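Local coordinates for chitin binding domain (Burkholderia pseudomallei, PDB 3UAM), which probably binds chitin and cleaves polysaccharide chains oxidatively as a lytic polysaccharide monooxygenase, at residues Q115-Y120 with E178-F183; S121-T126 with E172-G177. All coordinates share one frame; numbering follows the deposited sequence.

Contact 1: Q115-Y120 with E178-F183; sequences QISWSY and ETIHEF
In the three-stranded antiparallel sheet of this domain, Gln115-Tyr120 on the middle strand pairs with Thr179-Phe183 on an outer one, the two short axes running at 161°. Ile116 with His181 and Trp118 with Thr179 are the hydrogen-bonded pairs; Gln115 with Glu182 and Ser117 with Ile180 are the non-hydrogen-bonded ones. The ladder is tight at Ile116 N to His181 O, 2.7 Å. It slackens where Glu178 leads into the outer strand: Thr179 N reaches Trp118 O at 3.0 Å, but the bond is bent to 137° at the hydrogen.

On the inward face, the hydroxyls Tyr120 OH and Thr179 OG1 meet at 2.6 Å, OG1 lying in the plane of the tyrosine ring at its edge. Thr179 reaches it because OG1 sits opposite the carbonyl carbon about CA-CB (chi1 -53°). Tyr120 OH also receives Trp129 NE1, a second bond that should limit its freedom to turn. Further along this face, Trp118 NE1 and His181 ND1 share Tyr131 OH, and Ile116 lays CG1 3.7 Å from CZ of the Phe183 ring.

The other face is more open. Gln115 CG lies 3.5 Å from Ile180 CG2, the two side chains meeting at a slant. Two waters tie the extended Glu178 to Ser117 and Ser119. One, bound to Ser117 OG, donates to Glu178 OE1 at 3.0 Å. The other lies 2.6 Å from Ser119 OG and donates to Glu178 OE2, 2.7 Å away.

Strand 21-26 flanks the middle strand on its other edge, and the aromatic face packs on strands 126-133 and 190-200, an arrangement typical of one sheet of the immunoglobulin-like beta-sandwich of AA10 enzymes.

Contact 2: S121-T126 with E172-G177; sequences SMPHKT and ELIPQG
Lys125 and Ile174 bring their CA atoms within 4.6 Å as the loop 121-126, leading from strand 113-121 into strand 126-133, passes the end of helix 169-173. Ile174 is the first residue to abandon helical backbone angles there. One backbone hydrogen bond joins the two segments: Thr126 N donates to Leu173 O at 2.8 Å. The N-H comes from above the carbonyl plane, 41° out of it, so it does not follow a lone-pair direction. Within the loop, Thr126 OG1 reaches back to His124 O at 3.1 Å, likewise from above the carbonyl plane. The same hydroxyl takes a bond from Trp198 NE1, which leaves its proton for His124 O and fixes the rotation of the side chain.

Around this polar centre, aliphatic side chains meet one another and the carbonyl oxygens of the facing segment. Ile174 divides its branches: with CG1 opposite the carbonyl carbon (chi1 -53°), that branch lies 3.7 Å from Lys125 CG, while CG2 approaches Pro123, nearer to its carbonyl O than to ring atom CG, which is 3.9 Å away. Pro123 CG lies 3.2 Å from Pro175 O, and Pro175 CD lies 3.5 Å from His124 O, near Thr126 OG1. Leu173 projects its CD2 to 3.6 Å from Thr126 O, a carbonyl bonded by Asn159 ND2.

Lys125 runs on fully extended past Ile174, along helix 169-173, to bond Tyr164 O through NZ. Loop 121-126 thus crosses from the three-stranded sheet to the other sheet, and the chain leaving helix 169-173 packs on it. By analogy with AA10 enzymes, His124 of this loop probably corresponds, with His21, to the copper-binding histidine brace.

Overall arrangement
Contact 2 adjoins contact 1 along the chain on both sides, Ser121 following Tyr120 and Gly177 preceding Glu178, and is nested inside the loop that contact 1 closes. The centres lie 13 Å apart. Tyr120 is the joint, its CE2 packing 3.6 Å from Gly177 O and 3.8 Å from Pro175 CB. Trp198 serves both contacts, meeting the Tyr120 ring and bonding Thr126. The probable histidine-brace residue, His124, belongs to contact 2. A bound nitrate, probably from the crystallisation liquor, lies about 5 Å from the Thr179 side chain, and a nitrate lies about 4 Å from that of Pro175.

Contact 1: Q115-Y120 with E178-F183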
# COMPACT_ATOMS: atom_id res chain seq x y z
N GLN A 115 -5.01 13.70 3.67
CA GLN A 115 -3.84 13.86 2.82
C GLN A 115 -2.87 12.72 3.10
O GLN A 115 -2.50 12.47 4.25
CB GLN A 115 -3.20 15.22 3.11
CG GLN A 115 -2.26 15.71 2.05
CD GLN A 115 -2.13 17.23 2.07
OE1 GLN A 115 -1.40 17.75 2.89
NE2 GLN A 115 -2.84 17.94 1.16
N ILE A 116 -2.49 12.00 2.06
CA ILE A 116 -1.50 10.93 2.17
C ILE A 116 -0.18 11.41 1.59
O ILE A 116 -0.16 11.99 0.48
CB ILE A 116 -1.91 9.70 1.33
CG1 ILE A 116 -3.35 9.26 1.63
CG2 ILE A 116 -0.91 8.55 1.53
CD1 ILE A 116 -3.60 8.83 3.05
N SER A 117 0.91 11.19 2.33
CA SER A 117 2.24 11.49 1.82
C SER A 117 3.09 10.23 1.75
O SER A 117 3.32 9.57 2.76
CB SER A 117 2.96 12.53 2.68
OG SER A 117 2.34 13.81 2.61
N TRP A 118 3.59 9.95 0.56
CA TRP A 118 4.67 8.96 0.33
C TRP A 118 6.03 9.61 0.29
O TRP A 118 6.18 10.69 -0.27
CB TRP A 118 4.50 8.28 -1.00
CG TRP A 118 3.34 7.34 -1.08
CD1 TRP A 118 2.00 7.65 -1.34
CD2 TRP A 118 3.38 5.89 -0.95
NE1 TRP A 118 1.25 6.51 -1.37
CE2 TRP A 118 2.02 5.43 -1.12
CE3 TRP A 118 4.39 4.96 -0.71
CZ2 TRP A 118 1.69 4.08 -1.05
CZ3 TRP A 118 4.04 3.61 -0.65
CH2 TRP A 118 2.73 3.19 -0.81
N SER A 119 7.03 8.95 0.89
CA SER A 119 8.42 9.33 0.71
C SER A 119 9.18 8.11 0.20
O SER A 119 8.69 6.98 0.29
CB SER A 119 9.04 9.84 1.99
OG SER A 119 10.26 10.51 1.72
N TYR A 120 10.38 8.36 -0.32
CA TYR A 120 11.11 7.39 -1.11
C TYR A 120 12.60 7.56 -0.91
O TYR A 120 13.08 8.57 -0.40
CB TYR A 120 10.83 7.58 -2.62
CG TYR A 120 9.38 7.66 -3.03
CD1 TYR A 120 8.60 6.50 -3.18
CD2 TYR A 120 8.77 8.88 -3.29
CE1 TYR A 120 7.28 6.57 -3.57
CE2 TYR A 120 7.45 8.97 -3.67
CZ TYR A 120 6.71 7.81 -3.82
OH TYR A 120 5.40 7.89 -4.22
N GLU A 178 8.35 13.70 -2.47
CA GLU A 178 7.18 13.13 -1.82
C GLU A 178 5.96 13.19 -2.75
O GLU A 178 5.72 14.21 -3.41
CB GLU A 178 6.85 13.90 -0.54
CG GLU A 178 7.78 13.56 0.64
CD GLU A 178 7.47 14.38 1.88
OE1 GLU A 178 6.38 15.03 1.92
OE2 GLU A 178 8.30 14.41 2.81
N THR A 179 5.21 12.10 -2.79
CA THR A 179 3.93 12.07 -3.48
C THR A 179 2.81 12.40 -2.47
O THR A 179 2.66 11.71 -1.46
CB THR A 179 3.64 10.70 -4.09
OG1 THR A 179 4.76 10.30 -4.91
CG2 THR A 179 2.32 10.74 -4.92
N ILE A 180 2.05 13.44 -2.77
CA ILE A 180 0.97 13.89 -1.91
C ILE A 180 -0.39 13.69 -2.59
O ILE A 180 -0.68 14.30 -3.62
CB ILE A 180 1.17 15.36 -1.55
CG1 ILE A 180 2.55 15.51 -0.91
CG2 ILE A 180 0.09 15.84 -0.60
CD1 ILE A 180 3.23 16.78 -1.34
N HIS A 181 -1.22 12.85 -1.98
CA HIS A 181 -2.56 12.55 -2.49
C HIS A 181 -3.56 13.01 -1.49
O HIS A 181 -3.28 12.99 -0.29
CB HIS A 181 -2.71 11.06 -2.73
CG HIS A 181 -1.87 10.56 -3.88
ND1 HIS A 181 -1.24 9.37 -3.86
CD2 HIS A 181 -1.58 11.13 -5.13
CE1 HIS A 181 -0.60 9.18 -5.03
NE2 HIS A 181 -0.79 10.26 -5.80
N GLU A 182 -4.74 13.41 -1.95
CA GLU A 182 -5.81 13.84 -1.04
C GLU A 182 -7.15 13.32 -1.53
O GLU A 182 -7.48 13.44 -2.71
CB GLU A 182 -5.87 15.38 -0.92
CG GLU A 182 -6.90 15.88 0.11
CD GLU A 182 -6.65 17.32 0.55
OE1 GLU A 182 -6.41 18.16 -0.33
OE2 GLU A 182 -6.67 17.61 1.79
N PHE A 183 -7.93 12.76 -0.62
CA PHE A 183 -9.28 12.32 -0.94
C PHE A 183 -10.15 12.30 0.32
O PHE A 183 -9.65 12.48 1.43
CB PHE A 183 -9.24 10.93 -1.59
CG PHE A 183 -8.33 9.95 -0.91
CD1 PHE A 183 -8.76 9.23 0.18
CD2 PHE A 183 -7.05 9.70 -1.41
CE1 PHE A 183 -7.92 8.30 0.79
CE2 PHE A 183 -6.21 8.78 -0.80
CZ PHE A 183 -6.64 8.08 0.30
O HOH W 1 3.81 15.67 3.27
O HOH W 2 10.51 12.86 2.85

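Contact 2: S121-T126 with E172-G177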
# COMPACT_ATOMS: atom_id res chain seq x y z
N SER A 121 13.31 6.53 -1.32
CA SER A 121 14.70 6.68 -1.72
C SER A 121 14.84 5.98 -3.09
O SER A 121 14.35 4.85 -3.27
CB SER A 121 15.61 6.06 -0.67
OG SER A 121 16.94 6.29 -1.03
N MET A 122 15.45 6.68 -4.06
CA MET A 122 15.67 6.17 -5.42
C MET A 122 14.35 5.65 -5.99
O MET A 122 14.23 4.46 -6.27
CB MET A 122 16.73 5.05 -5.44
CG MET A 122 18.01 5.30 -4.68
SD MET A 122 19.08 6.56 -5.40
CE MET A 122 20.14 7.08 -4.04
N PRO A 123 13.36 6.55 -6.16
CA PRO A 123 12.02 6.12 -6.52
C PRO A 123 11.96 5.41 -7.85
O PRO A 123 12.71 5.70 -8.76
CB PRO A 123 11.20 7.43 -6.56
CG PRO A 123 12.21 8.53 -6.62
CD PRO A 123 13.42 8.00 -5.90
N HIS A 124 11.07 4.44 -7.93
CA HIS A 124 10.83 3.66 -9.15
C HIS A 124 9.98 4.39 -10.15
O HIS A 124 9.19 5.28 -9.80
CB HIS A 124 10.08 2.39 -8.77
CG HIS A 124 10.96 1.28 -8.27
ND1 HIS A 124 11.84 0.66 -9.07
CD2 HIS A 124 11.07 0.69 -7.01
CE1 HIS A 124 12.47 -0.31 -8.36
NE2 HIS A 124 11.99 -0.30 -7.10
N LYS A 125 10.11 4.00 -11.42
CA LYS A 125 9.07 4.33 -12.42
C LYS A 125 7.72 3.78 -11.97
O LYS A 125 7.59 2.62 -11.70
CB LYS A 125 9.43 3.72 -13.77
CG LYS A 125 10.62 4.37 -14.43
CD LYS A 125 10.95 3.72 -15.77
CE LYS A 125 12.13 4.41 -16.44
NZ LYS A 125 12.45 3.84 -17.78
N THR A 126 6.71 4.64 -11.89
CA THR A 126 5.44 4.30 -11.24
C THR A 126 4.26 4.21 -12.23
O THR A 126 4.03 5.14 -12.98
CB THR A 126 5.08 5.36 -10.22
OG1 THR A 126 6.13 5.45 -9.26
CG2 THR A 126 3.74 5.05 -9.52
N GLU A 172 7.92 11.57 -16.64
CA GLU A 172 6.50 11.24 -16.57
C GLU A 172 6.19 10.15 -15.56
O GLU A 172 5.07 10.09 -15.08
CB GLU A 172 5.96 10.81 -17.95
CG GLU A 172 6.11 11.85 -19.05
CD GLU A 172 5.50 13.19 -18.67
OE1 GLU A 172 6.22 14.22 -18.62
OE2 GLU A 172 4.29 13.22 -18.41
N LEU A 173 7.13 9.28 -15.24
CA LEU A 173 6.81 8.16 -14.35
C LEU A 173 7.52 8.16 -13.00
O LEU A 173 7.07 7.45 -12.09
CB LEU A 173 7.04 6.80 -15.05
CG LEU A 173 6.25 6.60 -16.36
CD1 LEU A 173 6.59 5.26 -17.01
CD2 LEU A 173 4.76 6.73 -16.12
N ILE A 174 8.61 8.90 -12.85
CA ILE A 174 9.37 8.80 -11.58
C ILE A 174 9.11 10.00 -10.67
O ILE A 174 9.41 11.12 -11.06
CB ILE A 174 10.90 8.71 -11.79
CG1 ILE A 174 11.27 7.59 -12.78
CG2 ILE A 174 11.59 8.50 -10.43
CD1 ILE A 174 12.74 7.63 -13.17
N PRO A 175 8.59 9.76 -9.46
CA PRO A 175 8.47 10.85 -8.48
C PRO A 175 9.79 11.58 -8.29
O PRO A 175 10.84 10.94 -8.24
CB PRO A 175 8.08 10.13 -7.19
CG PRO A 175 7.43 8.86 -7.63
CD PRO A 175 8.13 8.47 -8.91
N GLN A 176 9.73 12.90 -8.20
CA GLN A 176 10.90 13.74 -7.95
C GLN A 176 10.94 14.19 -6.48
O GLN A 176 11.86 14.90 -6.03
CB GLN A 176 10.88 14.96 -8.89
N GLY A 177 9.94 13.76 -5.71
CA GLY A 177 9.84 14.11 -4.31
C GLY A 177 8.70 13.34 -3.69
O GLY A 177 8.17 12.41 -4.31